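Local coordinates for Alr4995 protein (Nostoc sp., PDB 6LRF) that acts as a bifunctional arginine dihydrolase and ornithine cyclodeaminase, converting arginine to ornithine and ornithine on to proline, at residues 226-232 against 246-252; 286-290 against 353-358; 564-570 against 604-608. All blocks are in the same frame, centred on the assembly; numbering follows the deposited sequence.

Overall arrangement
The three contacts follow one another along the chain, each in a different part of this multidomain enzyme. Contact 1 joins two parallel strands in the GME-family part, which probably carries the arginine dihydrolase activity, contact 2 ties a loop to a sheet strand in the LOR/SDH-like region, and contact 3 links a helix end to a loop in the Rossmann-fold part. Contact 1 lies across the chain's centre from both others, its own centre about 51 Å from that of contact 2 and 49 Å from that of contact 3. Contacts 2 and 3 are nearer, centres about 36 Å apart and nearest atoms about 22 Å. The crystal is of the unliganded enzyme.

Contact 1 of 3, residues 226-232 against 246-252; sequences IVIMNKA and QVLETPL
Glu249 leans over the loop that leaves the adjoining strand and takes its backbone: Glu249 OE2 receives Ala232 N at 2.8 Å, almost straight (175° at the hydrogen), through the lone pair pointing away from OE1. Asn230 returns the grip, its OD1 accepting Leu252 N at 3.1 Å with the donor tilted 33° from the amide carbonyl plane. CG stands anti to the Asn230 backbone N (chi1 177°), which swings the amide toward Leu252, while ND2 is held by Asn215 O. A leucine in place of Asn230 would offer no polar atoms and is likely to leave both Leu252 N and Asn215 O without their mates. Ahead of these two bonds along the chain, strands 226-229 and 246-249 pair in parallel: Val227 N gives to Gln246 O at 2.9 Å, Leu248 N to Val227 O at 2.9 Å, and Met229 N, of a selenomethionine, to Leu248 O at 3.0 Å. On one face Leu248 CD2 presses on Ile226 CG2 at 3.5 Å; on the other the CG2 methyls of Val227 and Val247 meet at 3.7 Å. The strands and the connecting helix 234-242 form a beta-alpha-beta unit. That helix covers Val247 and Glu249 through Lys237, helix 34-49 lays Ile47 against Ile228, Leu248 and Thr250, and strand 221-223 runs antiparallel along the other edge of 226-229.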
ATOM      1  N   ILE B 226      20.139 -31.348 -43.736  1.00 41.92           N
ATOM      2  CA  ILE B 226      20.338 -31.961 -42.431  1.00 41.75           C
ATOM      3  C   ILE B 226      20.529 -30.884 -41.365  1.00 47.10           C
ATOM      4  O   ILE B 226      21.214 -29.881 -41.600  1.00 41.13           O
ATOM      5  CB  ILE B 226      21.560 -32.889 -42.412  1.00 43.48           C
ATOM      6  CG1 ILE B 226      21.576 -33.783 -43.654  1.00 51.84           C
ATOM      7  CG2 ILE B 226      21.607 -33.683 -41.116  1.00 43.24           C
ATOM      8  CD1 ILE B 226      20.278 -34.489 -43.945  1.00 52.49           C
ATOM      9  N   VAL B 227      19.908 -31.080 -40.204  1.00 46.22           N
ATOM     10  CA  VAL B 227      20.212 -30.255 -39.044  1.00 44.99           C
ATOM     11  C   VAL B 227      20.552 -31.146 -37.860  1.00 47.05           C
ATOM     12  O   VAL B 227      19.743 -31.962 -37.421  1.00 50.86           O
ATOM     13  CB  VAL B 227      19.054 -29.290 -38.688  1.00 46.23           C
ATOM     14  CG1 VAL B 227      19.030 -28.137 -39.675  1.00 44.05           C
ATOM     15  CG2 VAL B 227      17.706 -30.011 -38.668  1.00 44.95           C
ATOM     16  N   ILE B 228      21.780 -31.009 -37.373  1.00 44.07           N
ATOM     17  CA  ILE B 228      22.251 -31.782 -36.234  1.00 43.65           C
ATOM     18  C   ILE B 228      22.237 -30.912 -34.990  1.00 47.56           C
ATOM     19  O   ILE B 228      22.592 -29.728 -35.044  1.00 43.60           O
ATOM     20  CB  ILE B 228      23.673 -32.315 -36.454  1.00 39.19           C
ATOM     21  CG1 ILE B 228      23.770 -33.045 -37.794  1.00 48.99           C
ATOM     22  CG2 ILE B 228      24.079 -33.231 -35.313  1.00 39.99           C
ATOM     23  CD1 ILE B 228      25.201 -33.263 -38.264  1.00 42.48           C
HETATM   24  N   MSE B 229      21.840 -31.497 -33.867  1.00 46.92           N
HETATM   25  CA  MSE B 229      21.727 -30.741 -32.631  1.00 49.85           C
HETATM   26  C   MSE B 229      21.640 -31.631 -31.412  1.00 49.76           C
HETATM   27  O   MSE B 229      21.590 -32.853 -31.526  1.00 52.31           O
HETATM   28  CB  MSE B 229      20.499 -29.844 -32.687  1.00 54.04           C
HETATM   29  CG  MSE B 229      19.298 -30.526 -33.325  1.00 56.83           C
HETATM   30 SE   MSE B 229      17.718 -29.431 -33.070  1.00 97.81          SE
HETATM   31  CE  MSE B 229      17.876 -29.232 -31.135  1.00 60.82           C
ATOM     32  N   ASN B 230      21.591 -30.998 -30.245  1.00 48.68           N
ATOM     33  CA  ASN B 230      21.532 -31.714 -28.982  1.00 51.99           C
ATOM     34  C   ASN B 230      20.208 -32.461 -28.785  1.00 57.04           C
ATOM     35  O   ASN B 230      20.178 -33.694 -28.800  1.00 57.00           O
ATOM     36  CB  ASN B 230      21.757 -30.748 -27.821  1.00 51.75           C
ATOM     37  CG  ASN B 230      21.643 -31.429 -26.472  1.00 51.83           C
ATOM     38  OD1 ASN B 230      22.113 -32.554 -26.288  1.00 47.93           O
ATOM     39  ND2 ASN B 230      20.996 -30.760 -25.526  1.00 55.05           N
ATOM     40  N   LYS B 231      19.124 -31.708 -28.602  1.00 55.25           N
ATOM     41  CA  LYS B 231      17.818 -32.281 -28.268  1.00 56.40           C
ATOM     42  C   LYS B 231      16.697 -31.364 -28.730  1.00 59.99           C
ATOM     43  O   LYS B 231      16.681 -30.183 -28.373  1.00 62.45           O
ATOM     44  CB  LYS B 231      17.701 -32.527 -26.752  1.00 59.39           C
ATOM     45  CG  LYS B 231      17.365 -33.964 -26.360  1.00 64.24           C
ATOM     46  CD  LYS B 231      17.998 -34.343 -25.010  1.00 63.16           C
ATOM     47  CE  LYS B 231      19.464 -34.776 -25.193  1.00 60.65           C
ATOM     48  NZ  LYS B 231      20.146 -35.230 -23.948  1.00 59.05           N
ATOM     49  N   ALA B 232      15.766 -31.902 -29.516  1.00 56.82           N
ATOM     50  CA  ALA B 232      14.647 -31.115 -30.039  1.00 59.46           C
ATOM     51  C   ALA B 232      13.295 -31.596 -29.502  1.00 54.82           C
ATOM     52  O   ALA B 232      13.089 -32.789 -29.298  1.00 54.36           O
ATOM     53  CB  ALA B 232      14.643 -31.153 -31.572  1.00 52.02           C
ATOM     54  N   GLN B 246      15.722 -32.472 -42.282  1.00 50.30           N
ATOM     55  CA  GLN B 246      15.829 -33.730 -41.550  1.00 51.39           C
ATOM     56  C   GLN B 246      16.604 -33.504 -40.260  1.00 48.26           C
ATOM     57  O   GLN B 246      17.750 -33.043 -40.277  1.00 44.47           O
ATOM     58  CB  GLN B 246      16.501 -34.826 -42.393  1.00 48.83           C
ATOM     59  CG  GLN B 246      17.167 -35.893 -41.532  1.00 51.51           C
ATOM     60  CD  GLN B 246      17.779 -37.054 -42.312  1.00 63.22           C
ATOM     61  OE1 GLN B 246      18.388 -36.870 -43.372  1.00 62.82           O
ATOM     62  NE2 GLN B 246      17.642 -38.262 -41.764  1.00 65.46           N
ATOM     63  N   VAL B 247      15.969 -33.835 -39.140  1.00 46.29           N
ATOM     64  CA  VAL B 247      16.546 -33.558 -37.831  1.00 48.00           C
ATOM     65  C   VAL B 247      17.297 -34.739 -37.233  1.00 52.86           C
ATOM     66  O   VAL B 247      16.702 -35.760 -36.902  1.00 53.24           O
ATOM     67  CB  VAL B 247      15.468 -33.126 -36.829  1.00 50.11           C
ATOM     68  CG1 VAL B 247      16.074 -32.979 -35.439  1.00 47.45           C
ATOM     69  CG2 VAL B 247      14.800 -31.827 -37.291  1.00 49.39           C
ATOM     70  N   LEU B 248      18.611 -34.581 -37.093  1.00 52.72           N
ATOM     71  CA  LEU B 248      19.459 -35.551 -36.403  1.00 50.42           C
ATOM     72  C   LEU B 248      19.791 -35.052 -35.001  1.00 51.47           C
ATOM     73  O   LEU B 248      20.305 -33.944 -34.834  1.00 53.33           O
ATOM     74  CB  LEU B 248      20.757 -35.792 -37.183  1.00 51.58           C
ATOM     75  CG  LEU B 248      20.834 -36.817 -38.319  1.00 56.30           C
ATOM     76  CD1 LEU B 248      19.617 -36.782 -39.215  1.00 53.47           C
ATOM     77  CD2 LEU B 248      22.086 -36.587 -39.143  1.00 46.86           C
ATOM     78  N   GLU B 249      19.497 -35.855 -33.989  1.00 51.36           N
ATOM     79  CA  GLU B 249      19.890 -35.506 -32.630  1.00 53.34           C
ATOM     80  C   GLU B 249      21.127 -36.303 -32.234  1.00 53.46           C
ATOM     81  O   GLU B 249      21.489 -37.271 -32.899  1.00 56.68           O
ATOM     82  CB  GLU B 249      18.743 -35.759 -31.647  1.00 53.70           C
ATOM     83  CG  GLU B 249      17.503 -34.921 -31.924  1.00 58.29           C
ATOM     84  CD  GLU B 249      16.292 -35.356 -31.107  1.00 62.11           C
ATOM     85  OE1 GLU B 249      15.800 -36.486 -31.323  1.00 62.86           O
ATOM     86  OE2 GLU B 249      15.829 -34.567 -30.254  1.00 60.46           O
ATOM     87  N   THR B 250      21.784 -35.864 -31.165  1.00 57.37           N
ATOM     88  CA  THR B 250      22.910 -36.578 -30.562  1.00 57.12           C
ATOM     89  C   THR B 250      23.212 -35.900 -29.231  1.00 55.04           C
ATOM     90  O   THR B 250      23.399 -34.681 -29.177  1.00 53.86           O
ATOM     91  CB  THR B 250      24.189 -36.606 -31.474  1.00 57.60           C
ATOM     92  OG1 THR B 250      25.297 -37.166 -30.749  1.00 55.08           O
ATOM     93  CG2 THR B 250      24.565 -35.203 -31.979  1.00 49.24           C
ATOM     94  N   PRO B 251      23.236 -36.684 -28.144  1.00 54.09           N
ATOM     95  CA  PRO B 251      23.445 -36.092 -26.821  1.00 50.74           C
ATOM     96  C   PRO B 251      24.793 -35.385 -26.730  1.00 46.15           C
ATOM     97  O   PRO B 251      25.807 -35.951 -27.158  1.00 44.86           O
ATOM     98  CB  PRO B 251      23.385 -37.303 -25.878  1.00 49.23           C
ATOM     99  CG  PRO B 251      23.752 -38.460 -26.721  1.00 47.04           C
ATOM    100  CD  PRO B 251      23.201 -38.155 -28.094  1.00 52.69           C
ATOM    101  N   LEU B 252      24.782 -34.159 -26.199  1.00 44.66           N
ATOM    102  CA  LEU B 252      25.987 -33.349 -26.018  1.00 47.01           C
ATOM    103  C   LEU B 252      25.942 -32.662 -24.662  1.00 44.03           C
ATOM    104  O   LEU B 252      26.482 -31.568 -24.492  1.00 38.16           O
ATOM    105  CB  LEU B 252      26.120 -32.301 -27.130  1.00 41.32           C
ATOM    106  CG  LEU B 252      26.400 -32.792 -28.550  1.00 42.30           C
ATOM    107  CD1 LEU B 252      25.985 -31.740 -29.568  1.00 43.06           C
ATOM    108  CD2 LEU B 252      27.874 -33.149 -28.721  1.00 41.45           C
TER

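Contact 2 of 3, residues 286-290 against 353-358; sequences RIIRI and LGAVDL
Arg289 O is gripped by two groups of the facing loop: Val356 N bonds to it at 3.1 Å, in the carbonyl plane and nearly straight (170°), and Ala355 CA brings a C-H to the same oxygen at 3.5 Å. Arg289 N answers with a bond to Val356 O at 3.0 Å, so these two residues form a hydrogen-bonded antiparallel pair. It is a single bridge, and the pairing continues only through water: one molecule gives a hydrogen to Ile287 O at 2.7 Å and accepts from Leu358 N. The branches of Leu358 lie over the strand, CD1 4.0 Å from Ile287 CG2 and CD2 4.0 Å from Arg289 CB. Arg286, extended from CG to NE, carries its guanidinium to Asp357. Asp357 OD1 sits at the edge of that group, in its plane, in a salt bridge whose bond from Arg286 NH2 is weak at 3.3 Å; the two planes stand 57° apart. The guanidinium of Arg289 turns instead to Glu332 and Glu291. Gly354, with positive phi, closes helix 340-352 in a Schellman motif and sends the chain to the bridge, while strand 329-337 pairs with the opposite edge of 286-290. With two near-straight main-chain bonds against one weak side-chain bond, the loop is probably placed on the strand mainly by its backbone, the long charge pair adding a smaller attraction.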
ATOM      1  N   ARG B 286      30.623   8.749 -33.217  1.00 30.67           N
ATOM      2  CA  ARG B 286      30.555  10.180 -32.995  1.00 31.62           C
ATOM      3  C   ARG B 286      31.333  10.485 -31.722  1.00 32.67           C
ATOM      4  O   ARG B 286      31.184   9.796 -30.721  1.00 32.98           O
ATOM      5  CB  ARG B 286      29.096  10.619 -32.883  1.00 32.83           C
ATOM      6  CG  ARG B 286      28.858  12.104 -32.858  1.00 37.62           C
ATOM      7  CD  ARG B 286      27.406  12.382 -33.168  1.00 41.30           C
ATOM      8  NE  ARG B 286      27.004  13.733 -32.791  1.00 49.82           N
ATOM      9  CZ  ARG B 286      25.861  14.296 -33.173  1.00 47.51           C
ATOM     10  NH1 ARG B 286      25.031  13.615 -33.954  1.00 46.37           N
ATOM     11  NH2 ARG B 286      25.550  15.535 -32.785  1.00 49.39           N
ATOM     12  N   ILE B 287      32.191  11.491 -31.754  1.00 32.82           N
ATOM     13  CA  ILE B 287      32.874  11.878 -30.536  1.00 33.45           C
ATOM     14  C   ILE B 287      32.095  13.025 -29.879  1.00 32.95           C
ATOM     15  O   ILE B 287      31.720  13.994 -30.533  1.00 32.93           O
ATOM     16  CB  ILE B 287      34.333  12.279 -30.809  1.00 36.51           C
ATOM     17  CG1 ILE B 287      35.151  11.041 -31.202  1.00 36.53           C
ATOM     18  CG2 ILE B 287      34.953  12.951 -29.580  1.00 30.02           C
ATOM     19  CD1 ILE B 287      36.596  11.346 -31.602  1.00 38.20           C
ATOM     20  N   ILE B 288      31.798  12.885 -28.595  1.00 32.46           N
ATOM     21  CA  ILE B 288      31.118  13.955 -27.878  1.00 30.17           C
ATOM     22  C   ILE B 288      32.025  14.485 -26.770  1.00 28.15           C
ATOM     23  O   ILE B 288      32.964  13.815 -26.342  1.00 33.57           O
ATOM     24  CB  ILE B 288      29.767  13.482 -27.291  1.00 31.69           C
ATOM     25  CG1 ILE B 288      29.968  12.290 -26.362  1.00 35.08           C
ATOM     26  CG2 ILE B 288      28.792  13.128 -28.398  1.00 28.29           C
ATOM     27  CD1 ILE B 288      29.928  12.651 -24.886  1.00 29.13           C
ATOM     28  N   ARG B 289      31.753  15.700 -26.318  1.00 31.59           N
ATOM     29  CA  ARG B 289      32.498  16.268 -25.199  1.00 31.47           C
ATOM     30  C   ARG B 289      31.532  16.576 -24.054  1.00 32.41           C
ATOM     31  O   ARG B 289      30.410  17.032 -24.284  1.00 31.80           O
ATOM     32  CB  ARG B 289      33.254  17.521 -25.648  1.00 36.42           C
ATOM     33  CG  ARG B 289      34.156  18.160 -24.607  1.00 41.24           C
ATOM     34  CD  ARG B 289      34.948  19.297 -25.239  1.00 43.58           C
ATOM     35  NE  ARG B 289      35.605  20.145 -24.250  1.00 50.61           N
ATOM     36  CZ  ARG B 289      36.808  19.898 -23.743  1.00 53.18           C
ATOM     37  NH1 ARG B 289      37.478  18.813 -24.129  1.00 47.07           N
ATOM     38  NH2 ARG B 289      37.341  20.731 -22.850  1.00 46.56           N
ATOM     39  N   ILE B 290      31.951  16.287 -22.825  1.00 32.70           N
ATOM     40  CA  ILE B 290      31.151  16.604 -21.640  1.00 27.03           C
ATOM     41  C   ILE B 290      32.044  17.333 -20.629  1.00 31.04           C
ATOM     42  O   ILE B 290      33.178  16.927 -20.400  1.00 29.99           O
ATOM     43  CB  ILE B 290      30.519  15.330 -21.029  1.00 32.76           C
ATOM     44  CG1 ILE B 290      29.713  15.668 -19.783  1.00 37.69           C
ATOM     45  CG2 ILE B 290      31.569  14.277 -20.716  1.00 33.38           C
ATOM     46  CD1 ILE B 290      28.418  16.379 -20.101  1.00 41.67           C
ATOM     47  N   LEU B 353      21.977  15.993 -21.062  1.00 35.39           N
ATOM     48  CA  LEU B 353      23.048  16.026 -20.074  1.00 36.10           C
ATOM     49  C   LEU B 353      24.064  17.111 -20.399  1.00 38.83           C
ATOM     50  O   LEU B 353      25.024  17.315 -19.656  1.00 47.35           O
ATOM     51  CB  LEU B 353      23.750  14.668 -19.982  1.00 35.40           C
ATOM     52  CG  LEU B 353      23.143  13.615 -19.058  1.00 40.84           C
ATOM     53  CD1 LEU B 353      21.667  13.458 -19.325  1.00 37.91           C
ATOM     54  CD2 LEU B 353      23.867  12.286 -19.245  1.00 35.42           C
ATOM     55  N   GLY B 354      23.867  17.805 -21.513  1.00 34.56           N
ATOM     56  CA  GLY B 354      24.780  18.866 -21.888  1.00 34.33           C
ATOM     57  C   GLY B 354      25.965  18.416 -22.724  1.00 37.36           C
ATOM     58  O   GLY B 354      26.958  19.140 -22.832  1.00 42.66           O
ATOM     59  N   ALA B 355      25.879  17.222 -23.307  1.00 32.03           N
ATOM     60  CA  ALA B 355      26.895  16.780 -24.258  1.00 35.65           C
ATOM     61  C   ALA B 355      26.881  17.717 -25.462  1.00 35.46           C
ATOM     62  O   ALA B 355      25.817  18.101 -25.947  1.00 30.57           O
ATOM     63  CB  ALA B 355      26.654  15.343 -24.694  1.00 32.27           C
ATOM     64  N   VAL B 356      28.062  18.115 -25.918  1.00 35.02           N
ATOM     65  CA  VAL B 356      28.161  19.011 -27.059  1.00 39.90           C
ATOM     66  C   VAL B 356      29.127  18.433 -28.076  1.00 44.81           C
ATOM     67  O   VAL B 356      29.826  17.440 -27.807  1.00 34.04           O
ATOM     68  CB  VAL B 356      28.629  20.433 -26.656  1.00 38.62           C
ATOM     69  CG1 VAL B 356      27.652  21.061 -25.636  1.00 33.90           C
ATOM     70  CG2 VAL B 356      30.040  20.388 -26.107  1.00 35.27           C
ATOM     71  N   ASP B 357      29.136  19.057 -29.249  1.00 45.74           N
ATOM     72  CA  ASP B 357      30.090  18.742 -30.298  1.00 52.34           C
ATOM     73  C   ASP B 357      31.395  19.483 -30.022  1.00 52.22           C
ATOM     74  O   ASP B 357      31.383  20.589 -29.454  1.00 49.86           O
ATOM     75  CB  ASP B 357      29.534  19.144 -31.675  1.00 53.86           C
ATOM     76  CG  ASP B 357      28.308  18.318 -32.088  1.00 58.54           C
ATOM     77  OD1 ASP B 357      28.001  17.301 -31.420  1.00 63.41           O
ATOM     78  OD2 ASP B 357      27.637  18.699 -33.072  1.00 61.17           O
ATOM     79  N   LEU B 358      32.514  18.870 -30.416  1.00 58.07           N
ATOM     80  CA  LEU B 358      33.776  19.592 -30.543  1.00 57.04           C
ATOM     81  C   LEU B 358      33.481  20.746 -31.509  1.00 56.79           C
ATOM     82  O   LEU B 358      32.797  20.537 -32.515  1.00 53.59           O
ATOM     83  CB  LEU B 358      34.898  18.678 -31.060  1.00 52.38           C
ATOM     84  CG  LEU B 358      34.892  17.203 -30.622  1.00 49.96           C
ATOM     85  CD1 LEU B 358      35.877  16.371 -31.437  1.00 43.54           C
ATOM     86  CD2 LEU B 358      35.176  17.044 -29.132  1.00 43.13           C
TER
HETATM   87  O   HOH W   1      32.055  16.220 -32.100  1.00 42.81           O

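Contact 3 of 3, residues 564-570 against 604-608; sequences IRRHGSI and GPLPD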
ATOM      1  N   ILE B 564       0.214   7.796 -36.618  1.00 20.66           N
ATOM      2  CA  ILE B 564      -1.229   7.567 -36.718  1.00 21.16           C
ATOM      3  C   ILE B 564      -1.937   8.845 -37.195  1.00 20.44           C
ATOM      4  O   ILE B 564      -2.828   8.778 -38.035  1.00 21.10           O
ATOM      5  CB  ILE B 564      -1.841   7.083 -35.373  1.00 22.32           C
ATOM      6  CG1 ILE B 564      -1.105   5.833 -34.860  1.00 22.59           C
ATOM      7  CG2 ILE B 564      -3.324   6.746 -35.545  1.00 23.64           C
ATOM      8  CD1 ILE B 564      -1.048   4.684 -35.875  1.00 30.27           C
ATOM      9  N   ARG B 565      -1.525  10.008 -36.684  1.00 20.12           N
ATOM     10  CA  ARG B 565      -2.102  11.266 -37.146  1.00 20.62           C
ATOM     11  C   ARG B 565      -1.847  11.421 -38.659  1.00 22.95           C
ATOM     12  O   ARG B 565      -2.726  11.877 -39.392  1.00 24.52           O
ATOM     13  CB  ARG B 565      -1.553  12.460 -36.353  1.00 16.91           C
ATOM     14  CG  ARG B 565      -2.000  12.490 -34.869  1.00 20.34           C
ATOM     15  CD  ARG B 565      -1.475  13.733 -34.142  1.00 18.51           C
ATOM     16  NE  ARG B 565      -1.993  14.959 -34.753  1.00 25.92           N
ATOM     17  CZ  ARG B 565      -3.151  15.527 -34.424  1.00 25.87           C
ATOM     18  NH1 ARG B 565      -3.904  15.000 -33.460  1.00 19.12           N
ATOM     19  NH2 ARG B 565      -3.555  16.624 -35.055  1.00 24.16           N
ATOM     20  N   ARG B 566      -0.680  10.988 -39.136  1.00 22.02           N
ATOM     21  CA  ARG B 566      -0.397  11.092 -40.564  1.00 24.26           C
ATOM     22  C   ARG B 566      -1.337  10.235 -41.400  1.00 25.93           C
ATOM     23  O   ARG B 566      -1.864  10.696 -42.405  1.00 25.26           O
ATOM     24  CB  ARG B 566       1.043  10.707 -40.884  1.00 27.61           C
ATOM     25  CG  ARG B 566       1.356  10.915 -42.371  1.00 25.66           C
ATOM     26  CD  ARG B 566       2.830  10.804 -42.667  1.00 25.70           C
ATOM     27  NE  ARG B 566       3.316   9.452 -42.408  1.00 34.70           N
ATOM     28  CZ  ARG B 566       4.193   9.148 -41.452  1.00 40.83           C
ATOM     29  NH1 ARG B 566       4.685  10.109 -40.673  1.00 36.73           N
ATOM     30  NH2 ARG B 566       4.581   7.884 -41.278  1.00 40.56           N
ATOM     31  N   HIS B 567      -1.553   8.994 -40.983  1.00 27.81           N
ATOM     32  CA  HIS B 567      -2.462   8.091 -41.696  1.00 28.82           C
ATOM     33  C   HIS B 567      -3.925   8.491 -41.511  1.00 28.19           C
ATOM     34  O   HIS B 567      -4.761   8.190 -42.364  1.00 28.93           O
ATOM     35  CB  HIS B 567      -2.250   6.651 -41.231  1.00 25.08           C
ATOM     36  CG  HIS B 567      -1.014   6.028 -41.789  1.00 36.32           C
ATOM     37  ND1 HIS B 567      -1.043   5.112 -42.820  1.00 35.33           N
ATOM     38  CD2 HIS B 567       0.292   6.208 -41.481  1.00 33.28           C
ATOM     39  CE1 HIS B 567       0.192   4.742 -43.110  1.00 38.88           C
ATOM     40  NE2 HIS B 567       1.020   5.394 -42.314  1.00 38.50           N
ATOM     41  N   GLY B 568      -4.226   9.145 -40.387  1.00 25.71           N
ATOM     42  CA  GLY B 568      -5.521   9.784 -40.185  1.00 23.49           C
ATOM     43  C   GLY B 568      -6.477   9.016 -39.290  1.00 25.68           C
ATOM     44  O   GLY B 568      -7.472   9.560 -38.842  1.00 29.53           O
ATOM     45  N   SER B 569      -6.182   7.742 -39.049  1.00 25.41           N
ATOM     46  CA  SER B 569      -6.944   6.930 -38.111  1.00 24.25           C
ATOM     47  C   SER B 569      -6.187   5.650 -37.831  1.00 28.55           C
ATOM     48  O   SER B 569      -5.328   5.243 -38.616  1.00 23.56           O
ATOM     49  CB  SER B 569      -8.343   6.595 -38.645  1.00 30.41           C
ATOM     50  OG  SER B 569      -8.272   5.588 -39.647  1.00 28.89           O
ATOM     51  N   ILE B 570      -6.516   5.020 -36.711  1.00 21.50           N
ATOM     52  CA  ILE B 570      -6.009   3.695 -36.407  1.00 28.89           C
ATOM     53  C   ILE B 570      -6.365   2.700 -37.523  1.00 28.41           C
ATOM     54  O   ILE B 570      -5.539   1.874 -37.899  1.00 23.06           O
ATOM     55  CB  ILE B 570      -6.559   3.189 -35.059  1.00 24.74           C
ATOM     56  CG1 ILE B 570      -5.995   4.035 -33.913  1.00 26.76           C
ATOM     57  CG2 ILE B 570      -6.206   1.722 -34.842  1.00 23.86           C
ATOM     58  CD1 ILE B 570      -6.666   3.754 -32.566  1.00 28.46           C
ATOM     59  N   GLY B 604      -1.122  14.256 -28.160  1.00 24.93           N
ATOM     60  CA  GLY B 604      -1.640  14.200 -29.519  1.00 20.38           C
ATOM     61  C   GLY B 604      -2.871  15.075 -29.676  1.00 23.05           C
ATOM     62  O   GLY B 604      -2.758  16.296 -29.874  1.00 19.89           O
ATOM     63  N   PRO B 605      -4.061  14.466 -29.572  1.00 18.30           N
ATOM     64  CA  PRO B 605      -4.286  13.024 -29.380  1.00 18.69           C
ATOM     65  C   PRO B 605      -4.272  12.232 -30.681  1.00 20.19           C
ATOM     66  O   PRO B 605      -3.949  12.779 -31.743  1.00 21.58           O
ATOM     67  CB  PRO B 605      -5.680  12.976 -28.754  1.00 22.03           C
ATOM     68  CG  PRO B 605      -6.397  14.133 -29.415  1.00 20.96           C
ATOM     69  CD  PRO B 605      -5.330  15.221 -29.608  1.00 20.30           C
ATOM     70  N   LEU B 606      -4.612  10.949 -30.600  1.00 18.89           N
ATOM     71  CA  LEU B 606      -4.910  10.195 -31.803  1.00 23.57           C
ATOM     72  C   LEU B 606      -6.133  10.829 -32.445  1.00 26.76           C
ATOM     73  O   LEU B 606      -6.941  11.474 -31.762  1.00 19.64           O
ATOM     74  CB  LEU B 606      -5.151   8.715 -31.490  1.00 23.53           C
ATOM     75  CG  LEU B 606      -3.940   8.055 -30.822  1.00 23.88           C
ATOM     76  CD1 LEU B 606      -4.289   6.656 -30.365  1.00 22.02           C
ATOM     77  CD2 LEU B 606      -2.712   8.037 -31.763  1.00 22.46           C
ATOM     78  N   PRO B 607      -6.263  10.690 -33.770  1.00 26.91           N
ATOM     79  CA  PRO B 607      -7.448  11.250 -34.426  1.00 23.72           C
ATOM     80  C   PRO B 607      -8.712  10.510 -34.020  1.00 24.53           C
ATOM     81  O   PRO B 607      -9.804  11.059 -34.123  1.00 24.60           O
ATOM     82  CB  PRO B 607      -7.151  11.072 -35.922  1.00 26.70           C
ATOM     83  CG  PRO B 607      -6.055  10.084 -35.998  1.00 28.81           C
ATOM     84  CD  PRO B 607      -5.275  10.168 -34.725  1.00 27.50           C
ATOM     85  N   ASP B 608      -8.575   9.276 -33.551  1.00 22.48           N
ATOM     86  CA  ASP B 608      -9.748   8.511 -33.122  1.00 22.82           C
ATOM     87  C   ASP B 608     -10.313   8.991 -31.778  1.00 23.85           C
ATOM     88  O   ASP B 608     -11.470   8.735 -31.460  1.00 23.55           O
ATOM     89  CB  ASP B 608      -9.405   7.024 -33.009  1.00 25.24           C
ATOM     90  CG  ASP B 608      -9.029   6.399 -34.364  1.00 36.11           C
ATOM     91  OD1 ASP B 608      -7.918   6.672 -34.877  1.00 27.15           O
ATOM     92  OD2 ASP B 608      -9.853   5.636 -34.906  1.00 33.39           O
TER
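The Arg565 guanidinium meets the loop at its edge: NH1 gives a hydrogen to Pro605 O at 2.8 Å, with the oxygen only 2° out of the guanidinium plane, although the bond itself is bent to 149° at the hydrogen. A bend at chi3 folds the arginine's end toward that carbonyl, and Gly374 O takes its NE, so bonds on two nitrogens fix the rotation of the group. The other flat group, the Asp608 carboxylate, is met on the syn side of OD1 by Ile570 N at 2.8 Å, the donor 20° out of its plane. Ile570 begins helix 570-575, and Ser569 before it is the N-cap, its OG bonding Lys572 N; Asp608 thus adds a second side-chain acceptor at the same helix start. Between the two polar links the Pro607 ring wedges against the end of helix 554-567: its CD lies 4.0 Å from Arg565 CG and 4.0 Å from Ile564 CG2, while its CG abuts Gly568 O at 3.2 Å. Leu606 drops CD2 beside Ile564 CB at 3.8 Å. A cis peptide between Gly604 and Pro605 bends the loop. The loop, whose Pro605 also packs on Ile614 of the second subunit, follows strand 594-597, the outermost on one side of a parallel sheet in the order 3-2-1-4-5-6, the classic topology of a Rossmann fold; here it is clasped to the turn at Gly568 and Ser569 between helices 554-567 and 570-575, beside the edge strand of that sheet.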